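Local coordinates for fibronectin type III domain-containing protein (Simiduia agarivorans, PDB 6P2K) that probably hydrolyses beta-glucans such as xyloglucan, as an ancestral member of glycoside hydrolase family 74, and binds zinc ions, at residues B[525-530]-B[556-561]. Numbering follows the deposited sequence.
Sequences FMFSSN and QIYEGL. With ZN (zinc ion), chain P.
Glu559 OE2 is gripped by a zinc ion at 2.2 Å and by the N-H of Leu561, whose CD2 reaches across to the carbonyl Asn530 O at 3.4 Å. The Leu561 N to Glu559 OE2 bond is 3.2 Å long and nearly straight (165°). The two segments belong to one four-stranded antiparallel blade of a seven-bladed beta-propeller in the GH74 part of the protein: strands 524-528 and 555-559 run in nearly the same direction with strand 532-536 between them, so no hydrogen bond joins them; side chains meet along the strands, and backbone meets backbone past their ends, where Asn530 C lies 3.5 Å from Gly560 O. A classic beta bulge turns both Ile557 and Tyr558 to face Met533 on that middle strand, bringing both side chains toward the phenylalanines. Ile557 CD1 lies in the plane of the Phe525 ring, at its CD1-CE1 edge, 3.8 Å from Phe525 CE1. Tyr558, with CG anti to the backbone N (chi1 177°), sets its CD2 3.9 Å from Phe527 CE2, the two rings meeting obliquely. Phe585 packs on Phe527 and Phe607 on Tyr558. Arg568 donates hydrogen bonds to both Gly560 O and Asn530 O, tying the two loops together. The zinc site joins Glu559 to Asp562, Asp566 and a water; the Glu559 carboxylate is bidentate, with OE1 2.0 Å from zinc.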
loop_
_atom_site.group_PDB
_atom_site.type_symbol
_atom_site.label_atom_id
_atom_site.label_comp_id
_atom_site.label_asym_id
_atom_site.label_seq_id
_atom_site.Cartn_x
_atom_site.Cartn_y
_atom_site.Cartn_z
ATOM N N PHE B 525 32.160 3.007 -11.452
ATOM C CA PHE B 525 33.054 4.025 -11.985
ATOM C C PHE B 525 32.440 4.668 -13.223
ATOM O O PHE B 525 31.687 4.028 -13.964
ATOM C CB PHE B 525 34.419 3.438 -12.365
ATOM C CG PHE B 525 35.195 2.881 -11.208
ATOM C CD1 PHE B 525 36.032 3.693 -10.462
ATOM C CD2 PHE B 525 35.109 1.534 -10.884
ATOM C CE1 PHE B 525 36.757 3.178 -9.399
ATOM C CE2 PHE B 525 35.834 1.011 -9.825
ATOM C CZ PHE B 525 36.656 1.833 -9.081
ATOM N N MET B 526 32.786 5.935 -13.454
ATOM C CA MET B 526 32.337 6.652 -14.640
ATOM C C MET B 526 33.324 7.773 -14.946
ATOM O O MET B 526 33.899 8.371 -14.033
ATOM C CB MET B 526 30.924 7.219 -14.451
ATOM C CG MET B 526 30.806 8.232 -13.316
ATOM S SD MET B 526 29.322 8.006 -12.306
ATOM C CE MET B 526 29.701 6.457 -11.478
ATOM N N PHE B 527 33.522 8.048 -16.235
ATOM C CA PHE B 527 34.419 9.113 -16.674
ATOM C C PHE B 527 33.598 10.171 -17.400
ATOM O O PHE B 527 33.033 9.904 -18.463
ATOM C CB PHE B 527 35.538 8.581 -17.571
ATOM C CG PHE B 527 36.761 9.466 -17.605
ATOM C CD1 PHE B 527 36.714 10.725 -18.190
ATOM C CD2 PHE B 527 37.952 9.045 -17.034
ATOM C CE1 PHE B 527 37.838 11.546 -18.209
ATOM C CE2 PHE B 527 39.078 9.851 -17.052
ATOM C CZ PHE B 527 39.022 11.107 -17.639
ATOM N N SER B 528 33.544 11.366 -16.822
ATOM C CA SER B 528 32.839 12.501 -17.402
ATOM C C SER B 528 33.780 13.201 -18.376
ATOM O O SER B 528 34.807 13.749 -17.967
ATOM C CB SER B 528 32.365 13.453 -16.305
ATOM O OG SER B 528 31.545 14.474 -16.838
ATOM N N SER B 529 33.428 13.180 -19.660
ATOM C CA SER B 529 34.311 13.674 -20.710
ATOM C C SER B 529 34.749 15.106 -20.441
ATOM O O SER B 529 33.920 15.997 -20.231
ATOM C CB SER B 529 33.613 13.581 -22.069
ATOM O OG SER B 529 33.486 12.231 -22.475
ATOM N N ASN B 530 36.070 15.303 -20.430
ATOM C CA ASN B 530 36.739 16.583 -20.208
ATOM C C ASN B 530 36.620 17.079 -18.775
ATOM O O ASN B 530 36.891 18.254 -18.504
ATOM C CB ASN B 530 36.240 17.658 -21.181
ATOM C CG ASN B 530 36.539 17.309 -22.624
ATOM O OD1 ASN B 530 35.648 17.303 -23.475
ATOM N ND2 ASN B 530 37.800 16.999 -22.905
ATOM N N GLN B 556 34.996 12.111 -6.644
ATOM C CA GLN B 556 35.967 12.307 -7.712
ATOM C C GLN B 556 37.265 11.603 -7.345
ATOM O O GLN B 556 37.790 11.786 -6.243
ATOM C CB GLN B 556 36.226 13.794 -7.953
ATOM C CG GLN B 556 37.116 14.056 -9.160
ATOM C CD GLN B 556 37.419 15.528 -9.365
ATOM O OE1 GLN B 556 36.513 16.343 -9.528
ATOM N NE2 GLN B 556 38.701 15.874 -9.358
ATOM N N ILE B 557 37.783 10.792 -8.264
ATOM C CA ILE B 557 39.055 10.108 -8.049
ATOM C C ILE B 557 40.133 10.525 -9.037
ATOM O O ILE B 557 41.301 10.160 -8.839
ATOM C CB ILE B 557 38.885 8.571 -8.059
ATOM C CG1 ILE B 557 38.572 8.054 -9.461
ATOM C CG2 ILE B 557 37.786 8.152 -7.093
ATOM C CD1 ILE B 557 38.405 6.545 -9.507
ATOM N N TYR B 558 39.802 11.294 -10.075
ATOM C CA TYR B 558 40.800 11.723 -11.049
ATOM C C TYR B 558 40.319 12.986 -11.752
ATOM O O TYR B 558 39.212 13.001 -12.297
ATOM C CB TYR B 558 41.070 10.612 -12.073
ATOM C CG TYR B 558 42.049 11.001 -13.159
ATOM C CD1 TYR B 558 43.416 11.039 -12.907
ATOM C CD2 TYR B 558 41.606 11.335 -14.437
ATOM C CE1 TYR B 558 44.318 11.397 -13.896
ATOM C CE2 TYR B 558 42.499 11.692 -15.435
ATOM C CZ TYR B 558 43.853 11.719 -15.156
ATOM O OH TYR B 558 44.752 12.072 -16.132
ATOM N N GLU B 559 41.140 14.040 -11.739
ATOM C CA GLU B 559 40.851 15.240 -12.520
ATOM C C GLU B 559 41.385 15.056 -13.932
ATOM O O GLU B 559 42.540 14.656 -14.122
ATOM C CB GLU B 559 41.446 16.509 -11.894
ATOM C CG GLU B 559 42.994 16.602 -11.799
ATOM C CD GLU B 559 43.707 17.250 -13.009
ATOM O OE1 GLU B 559 44.952 17.215 -13.043
ATOM O OE2 GLU B 559 43.064 17.784 -13.937
ATOM N N GLY B 560 40.537 15.338 -14.915
ATOM C CA GLY B 560 40.930 15.274 -16.307
ATOM C C GLY B 560 40.634 16.578 -17.014
ATOM O O GLY B 560 40.027 16.595 -18.089
ATOM N N LEU B 561 41.052 17.684 -16.406
ATOM C CA LEU B 561 40.778 19.022 -16.911
ATOM C C LEU B 561 41.933 19.597 -17.708
ATOM O O LEU B 561 41.837 20.729 -18.191
ATOM C CB LEU B 561 40.465 19.957 -15.743
ATOM C CG LEU B 561 39.239 19.585 -14.917
ATOM C CD1 LEU B 561 39.200 20.398 -13.633
ATOM C CD2 LEU B 561 37.986 19.813 -15.742
HETATM ZN ZN ZN P . 45.028 18.030 -14.888
HETATM O O HOH W 1 47.082 18.233 -14.654
#